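Local coordinates for SJCHGC06286 protein (Schistosoma japonicum, PDB 3QBR) that probably regulates apoptosis and probably binds BH domains as a Bcl-2 family member, captured here as a fragment lacking its C-terminal part and first residues, at residues D43-N47 with T48-L52; V85-L89 with G90-D94. One frame throughout, in Å; residues are numbered along the deposited sequence.

Interaction 1: residues D43-N47 with T48-L52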
ATOM      1  N   ASP A  43       5.449  -7.452  16.173  1.00 57.87           N
ATOM      2  CA  ASP A  43       4.769  -8.246  17.198  1.00 55.00           C
ATOM      3  C   ASP A  43       3.317  -8.505  16.837  1.00 54.96           C
ATOM      4  O   ASP A  43       2.820  -9.613  17.044  1.00 57.72           O
ATOM      5  CB  ASP A  43       4.893  -7.611  18.591  1.00 57.48           C
ATOM      6  CG  ASP A  43       6.367  -7.426  19.031  1.00 80.44           C
ATOM      7  OD1 ASP A  43       7.296  -7.929  18.343  1.00 87.46           O
ATOM      8  OD2 ASP A  43       6.595  -6.766  20.068  1.00 83.32           O
ATOM      9  N   LEU A  44       2.647  -7.497  16.276  1.00 46.57           N
ATOM     10  CA  LEU A  44       1.273  -7.668  15.841  1.00 45.72           C
ATOM     11  C   LEU A  44       1.184  -8.803  14.865  1.00 49.94           C
ATOM     12  O   LEU A  44       0.288  -9.639  14.954  1.00 55.05           O
ATOM     13  CB  LEU A  44       0.744  -6.407  15.175  1.00 49.25           C
ATOM     14  CG  LEU A  44      -0.603  -6.551  14.463  1.00 45.04           C
ATOM     15  CD1 LEU A  44      -1.597  -7.265  15.364  1.00 45.97           C
ATOM     16  CD2 LEU A  44      -1.111  -5.174  14.096  1.00 44.86           C
ATOM     17  N   LEU A  45       2.110  -8.837  13.920  1.00 52.45           N
ATOM     18  CA  LEU A  45       2.107  -9.914  12.940  1.00 62.44           C
ATOM     19  C   LEU A  45       2.358 -11.286  13.588  1.00 63.97           C
ATOM     20  O   LEU A  45       1.672 -12.266  13.274  1.00 64.40           O
ATOM     21  CB  LEU A  45       3.126  -9.643  11.834  1.00 62.99           C
ATOM     22  CG  LEU A  45       3.164 -10.763  10.799  1.00 69.84           C
ATOM     23  CD1 LEU A  45       1.750 -11.035  10.289  1.00 70.84           C
ATOM     24  CD2 LEU A  45       4.114 -10.417   9.664  1.00 76.05           C
ATOM     25  N   ASP A  46       3.334 -11.341  14.500  1.00 61.35           N
ATOM     26  CA  ASP A  46       3.639 -12.563  15.253  1.00 61.58           C
ATOM     27  C   ASP A  46       2.401 -13.112  15.949  1.00 71.86           C
ATOM     28  O   ASP A  46       2.078 -14.296  15.818  1.00 74.64           O
ATOM     29  CB  ASP A  46       4.720 -12.309  16.299  1.00 69.17           C
ATOM     30  CG  ASP A  46       6.129 -12.261  15.706  1.00 92.64           C
ATOM     31  OD1 ASP A  46       6.359 -12.860  14.629  1.00103.19           O
ATOM     32  OD2 ASP A  46       7.017 -11.626  16.328  1.00 98.70           O
ATOM     33  N   ASN A  47       1.717 -12.244  16.691  1.00 69.87           N
ATOM     34  CA  ASN A  47       0.504 -12.625  17.404  1.00 65.20           C
ATOM     35  C   ASN A  47      -0.661 -12.902  16.475  1.00 66.90           C
ATOM     36  O   ASN A  47      -1.567 -13.671  16.819  1.00 63.32           O
ATOM     37  CB  ASN A  47       0.089 -11.535  18.381  1.00 59.15           C
ATOM     38  CG  ASN A  47       1.001 -11.452  19.593  1.00 64.11           C
ATOM     39  OD1 ASN A  47       1.431 -12.481  20.130  1.00 56.66           O
ATOM     40  ND2 ASN A  47       1.300 -10.218  20.038  1.00 60.05           N
ATOM     41  N   THR A  48      -0.642 -12.259  15.307  1.00 64.32           N
ATOM     42  CA  THR A  48      -1.728 -12.392  14.339  1.00 61.33           C
ATOM     43  C   THR A  48      -1.773 -13.822  13.831  1.00 66.08           C
ATOM     44  O   THR A  48      -2.808 -14.281  13.352  1.00 63.67           O
ATOM     45  CB  THR A  48      -1.572 -11.384  13.170  1.00 73.56           C
ATOM     46  OG1 THR A  48      -2.229 -10.159  13.511  1.00 71.90           O
ATOM     47  CG2 THR A  48      -2.205 -11.903  11.913  1.00 79.89           C
ATOM     48  N   ASN A  49      -0.642 -14.517  13.969  1.00 69.46           N
ATOM     49  CA  ASN A  49      -0.489 -15.921  13.556  1.00 79.41           C
ATOM     50  C   ASN A  49      -1.117 -16.227  12.207  1.00 84.53           C
ATOM     51  O   ASN A  49      -2.013 -17.068  12.096  1.00 86.05           O
ATOM     52  CB  ASN A  49      -1.042 -16.890  14.613  1.00 84.16           C
ATOM     53  CG  ASN A  49      -0.462 -18.297  14.482  1.00 84.31           C
ATOM     54  OD1 ASN A  49       0.710 -18.459  14.152  1.00 87.50           O
ATOM     55  ND2 ASN A  49      -1.282 -19.314  14.748  1.00 84.45           N
ATOM     56  N   ILE A  50      -0.640 -15.541  11.179  1.00 83.59           N
ATOM     57  CA  ILE A  50      -1.169 -15.743   9.848  1.00 80.43           C
ATOM     58  C   ILE A  50      -0.102 -16.308   8.929  1.00 81.37           C
ATOM     59  O   ILE A  50       1.098 -16.293   9.245  1.00 68.79           O
ATOM     60  CB  ILE A  50      -1.768 -14.447   9.254  1.00 77.60           C
ATOM     61  CG1 ILE A  50      -0.737 -13.316   9.271  1.00 75.60           C
ATOM     62  CG2 ILE A  50      -3.041 -14.071   9.985  1.00 72.68           C
ATOM     63  CD1 ILE A  50       0.313 -13.462   8.200  1.00 70.92           C
ATOM     64  N   ASP A  51      -0.568 -16.794   7.785  1.00 91.26           N
ATOM     65  CA  ASP A  51       0.251 -17.536   6.841  1.00 90.65           C
ATOM     66  C   ASP A  51       1.134 -16.622   5.976  1.00 85.90           C
ATOM     67  O   ASP A  51       0.740 -15.518   5.593  1.00 86.12           O
ATOM     68  CB  ASP A  51      -0.640 -18.439   5.968  1.00 84.26           C
ATOM     69  CG  ASP A  51       0.094 -19.672   5.452  1.00 86.75           C
ATOM     70  OD1 ASP A  51       1.243 -19.925   5.883  1.00 94.97           O
ATOM     71  OD2 ASP A  51      -0.478 -20.394   4.613  1.00 81.44           O
ATOM     72  N   LEU A  52       2.340 -17.099   5.697  1.00 78.02           N
ATOM     73  CA  LEU A  52       3.267 -16.433   4.797  1.00 70.63           C
ATOM     74  C   LEU A  52       3.989 -17.480   3.932  1.00 79.17           C
ATOM     75  O   LEU A  52       4.425 -18.536   4.428  1.00 89.03           O
ATOM     76  CB  LEU A  52       4.282 -15.607   5.589  1.00 51.67           C
ATOM     77  CG  LEU A  52       3.686 -14.659   6.641  1.00 57.16           C
ATOM     78  CD1 LEU A  52       4.710 -14.344   7.741  1.00 53.06           C
ATOM     79  CD2 LEU A  52       3.118 -13.366   5.990  1.00 38.89           C
TER
HETATM   80  O   HOH W   1       1.989 -14.453  11.364  1.00 59.10           O
HETATM   81  O   HOH W   2       2.441 -16.938  16.628  1.00 70.28           O

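Interaction 2: residues V85-L89 with G90-D94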
ATOM      1  N   VAL A  85      -7.396  13.612   5.352  1.00 86.02           N
ATOM      2  CA  VAL A  85      -7.934  12.308   4.978  1.00 83.53           C
ATOM      3  C   VAL A  85      -8.000  11.301   6.125  1.00 77.60           C
ATOM      4  O   VAL A  85      -8.901  10.464   6.169  1.00 79.38           O
ATOM      5  CB  VAL A  85      -7.111  11.702   3.824  1.00 85.99           C
ATOM      6  CG1 VAL A  85      -7.948  10.702   3.049  1.00 81.50           C
ATOM      7  CG2 VAL A  85      -6.592  12.809   2.909  1.00 89.37           C
ATOM      8  N   ALA A  86      -7.043  11.363   7.046  1.00 69.97           N
ATOM      9  CA  ALA A  86      -7.070  10.445   8.167  1.00 72.09           C
ATOM     10  C   ALA A  86      -8.342  10.734   8.920  1.00 78.46           C
ATOM     11  O   ALA A  86      -9.133   9.830   9.205  1.00 76.88           O
ATOM     12  CB  ALA A  86      -5.859  10.618   9.058  1.00 70.75           C
ATOM     13  N   GLN A  87      -8.548  12.012   9.213  1.00 82.70           N
ATOM     14  CA  GLN A  87      -9.758  12.436   9.888  1.00 86.30           C
ATOM     15  C   GLN A  87     -10.977  11.985   9.111  1.00 82.58           C
ATOM     16  O   GLN A  87     -11.870  11.330   9.655  1.00 77.83           O
ATOM     17  CB  GLN A  87      -9.766  13.944  10.024  1.00 96.17           C
ATOM     18  CG  GLN A  87      -8.621  14.456  10.845  1.00108.21           C
ATOM     19  CD  GLN A  87      -8.864  15.855  11.334  1.00122.01           C
ATOM     20  OE1 GLN A  87     -10.004  16.237  11.615  1.00127.57           O
ATOM     21  NE2 GLN A  87      -7.793  16.637  11.440  1.00127.10           N
ATOM     22  N   SER A  88     -11.006  12.333   7.831  1.00 79.05           N
ATOM     23  CA  SER A  88     -12.145  11.999   7.005  1.00 84.43           C
ATOM     24  C   SER A  88     -12.348  10.486   7.000  1.00 85.29           C
ATOM     25  O   SER A  88     -13.447   9.999   6.731  1.00 93.11           O
ATOM     26  CB  SER A  88     -11.965  12.535   5.585  1.00 95.76           C
ATOM     27  OG  SER A  88     -11.207  11.644   4.780  1.00107.93           O
ATOM     28  N   LEU A  89     -11.280   9.749   7.301  1.00 81.78           N
ATOM     29  CA  LEU A  89     -11.342   8.288   7.405  1.00 78.55           C
ATOM     30  C   LEU A  89     -11.649   7.840   8.824  1.00 75.47           C
ATOM     31  O   LEU A  89     -12.232   6.777   9.040  1.00 74.67           O
ATOM     32  CB  LEU A  89     -10.042   7.659   6.911  1.00 68.43           C
ATOM     33  CG  LEU A  89     -10.033   7.456   5.397  1.00 72.99           C
ATOM     34  CD1 LEU A  89      -8.613   7.409   4.839  1.00 67.12           C
ATOM     35  CD2 LEU A  89     -10.832   6.206   5.045  1.00 74.97           C
ATOM     36  N   GLY A  90     -11.267   8.668   9.790  1.00 72.87           N
ATOM     37  CA  GLY A  90     -11.583   8.405  11.176  1.00 79.86           C
ATOM     38  C   GLY A  90     -10.536   7.476  11.717  1.00 83.21           C
ATOM     39  O   GLY A  90     -10.841   6.406  12.241  1.00 87.82           O
ATOM     40  N   ILE A  91      -9.292   7.916  11.585  1.00 81.07           N
ATOM     41  CA  ILE A  91      -8.140   7.080  11.852  1.00 80.18           C
ATOM     42  C   ILE A  91      -7.180   7.736  12.824  1.00 81.48           C
ATOM     43  O   ILE A  91      -6.340   7.067  13.407  1.00 81.35           O
ATOM     44  CB  ILE A  91      -7.409   6.753  10.544  1.00 85.40           C
ATOM     45  CG1 ILE A  91      -7.983   5.471   9.948  1.00 79.46           C
ATOM     46  CG2 ILE A  91      -5.910   6.629  10.767  1.00 97.30           C
ATOM     47  CD1 ILE A  91      -7.333   5.095   8.659  1.00 84.11           C
ATOM     48  N   ASP A  92      -7.303   9.043  13.009  1.00 86.82           N
ATOM     49  CA  ASP A  92      -6.449   9.739  13.962  1.00 89.23           C
ATOM     50  C   ASP A  92      -7.037   9.758  15.367  1.00 91.40           C
ATOM     51  O   ASP A  92      -6.437  10.302  16.300  1.00 83.67           O
ATOM     52  CB  ASP A  92      -6.165  11.153  13.483  1.00 96.32           C
ATOM     53  CG  ASP A  92      -5.165  11.180  12.364  1.00103.12           C
ATOM     54  OD1 ASP A  92      -4.321  10.256  12.303  1.00100.93           O
ATOM     55  OD2 ASP A  92      -5.227  12.113  11.544  1.00110.00           O
ATOM     56  N   SER A  93      -8.208   9.146  15.513  1.00 97.39           N
ATOM     57  CA  SER A  93      -8.901   9.106  16.790  1.00 98.73           C
ATOM     58  C   SER A  93      -8.315   8.052  17.724  1.00 98.45           C
ATOM     59  O   SER A  93      -7.785   7.023  17.283  1.00 90.79           O
ATOM     60  CB  SER A  93     -10.385   8.803  16.564  1.00100.42           C
ATOM     61  OG  SER A  93     -10.547   7.648  15.750  1.00 99.71           O
ATOM     62  N   ASP A  94      -8.410   8.328  19.020  1.00 97.55           N
ATOM     63  CA  ASP A  94      -8.216   7.315  20.043  1.00 92.29           C
ATOM     64  C   ASP A  94      -9.449   6.417  19.995  1.00 86.48           C
ATOM     65  O   ASP A  94      -9.547   5.407  20.689  1.00 78.38           O
ATOM     66  CB  ASP A  94      -8.107   7.992  21.408  1.00 96.98           C
ATOM     67  CG  ASP A  94      -7.833   7.015  22.528  1.00108.34           C
ATOM     68  OD1 ASP A  94      -8.091   5.805  22.358  1.00118.61           O
ATOM     69  OD2 ASP A  94      -7.358   7.460  23.591  1.00106.08           O
TER

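Interaction 1: residues D43-N47 with T48-L52
Leu-44 O, four residues before Thr-48 near the end of helix 35-48, receives both Thr-48 N at 2.8 Å and Thr-48 OG1 at 2.9 Å, from opposite faces of its carbonyl plane. The hydroxyl sits well above that plane (43° out of it), while the amide tilts less. With OG1 turned back along the helix (chi1 -89°), Thr-48 therefore grips one carbonyl twice, and Thr-48 OG1 also lies 3.5 Å from Leu-44 CD1. Asn-49 then takes positive phi and the chain leaves the helix; its N bonds to Asp-46 O at 3.3 Å. The ending resembles a Schellman motif, but water takes the place of its Ile-50 N to Leu-45 O bond: it donates to Leu-45 O at 2.9 Å and accepts from Ile-50 N. A second water donates to Asp-46 O and, weakly, to Asn-49 OD1. Leu-45 CG is anti to the backbone N (chi1 179°), which carries CD1 to within 3.5 Å of Ile-50 CD1, the two side chains crossing at about a right angle. Leu-45 CD2 meets Leu-52 CD1 more loosely, at 4.4 Å. His-26 of helix 17-31 touches Leu-45, Ile-50 and Leu-52, whereas Gln-146 of helix 142-159 touches Leu-44 and Thr-48.

Interaction 2: residues V85-L89 with G90-D94
The Ala-86 methyl sits obliquely over one face of the Asp-92 carboxylate, out past its oxygens and nearer OD2 than OD1: Ala-86 CB is 3.4 Å from Asp-92 CG and 3.6 Å from Asp-92 OD1. At the OD2 end, Gln-87 CG approaches Asp-92 OD2 at 4.2 Å, so the aliphatic part of that side chain makes the contact, and the Gln-87 amide plane is turned 63° from the carboxylate. OD1 is held elsewhere, in a salt bridge to Arg-135 of helix 119-137, which also packs on Ala-86 and Ile-91. CG of Asp-92 stands anti to its carbonyl carbon (chi1 -75°). The backbone turn that brings Asp-92 back is a Schellman motif closing helix 83-89. Gly-90 is its C-prime residue, with phi 84°; Ile-91 N returns weakly to Ala-86 O at 3.1 Å, and Gly-90 N lies 2.7 Å from Gln-87 O. Two apolar approaches straddle the turn, Ala-86 CB to Ile-91 CG2 at 4.3 Å and Leu-89 CB to Ile-91 CD1 at 4.1 Å. Leu-102 of helix 99-113 touches both Leu-89 and Ile-91, while Val-85, Ser-88 and Leu-89 pack on apolar side chains of another protein's chain.

In the fold
Interaction 1 precedes interaction 2 along the chain, and helix 58-79 lies between them. Their centres are 25 Å apart and their nearest atoms about 13 Å, so they do not touch; each centre lies 16 to 17 Å from that of the chain. Both end a helix at a positive-phi residue: residues 43-52 carry the chain from helix 35-48 toward helix 58-79, while residues 85-94 carry it from helix 83-89 toward helix 99-113. Interaction 1 is a surface turn against helices 17-31 and 142-159, whereas interaction 2 is partly buried against helices 99-113 and 119-137. Its packing against apolar side chains of another protein's chain would fit the BH-domain binding assigned to the family.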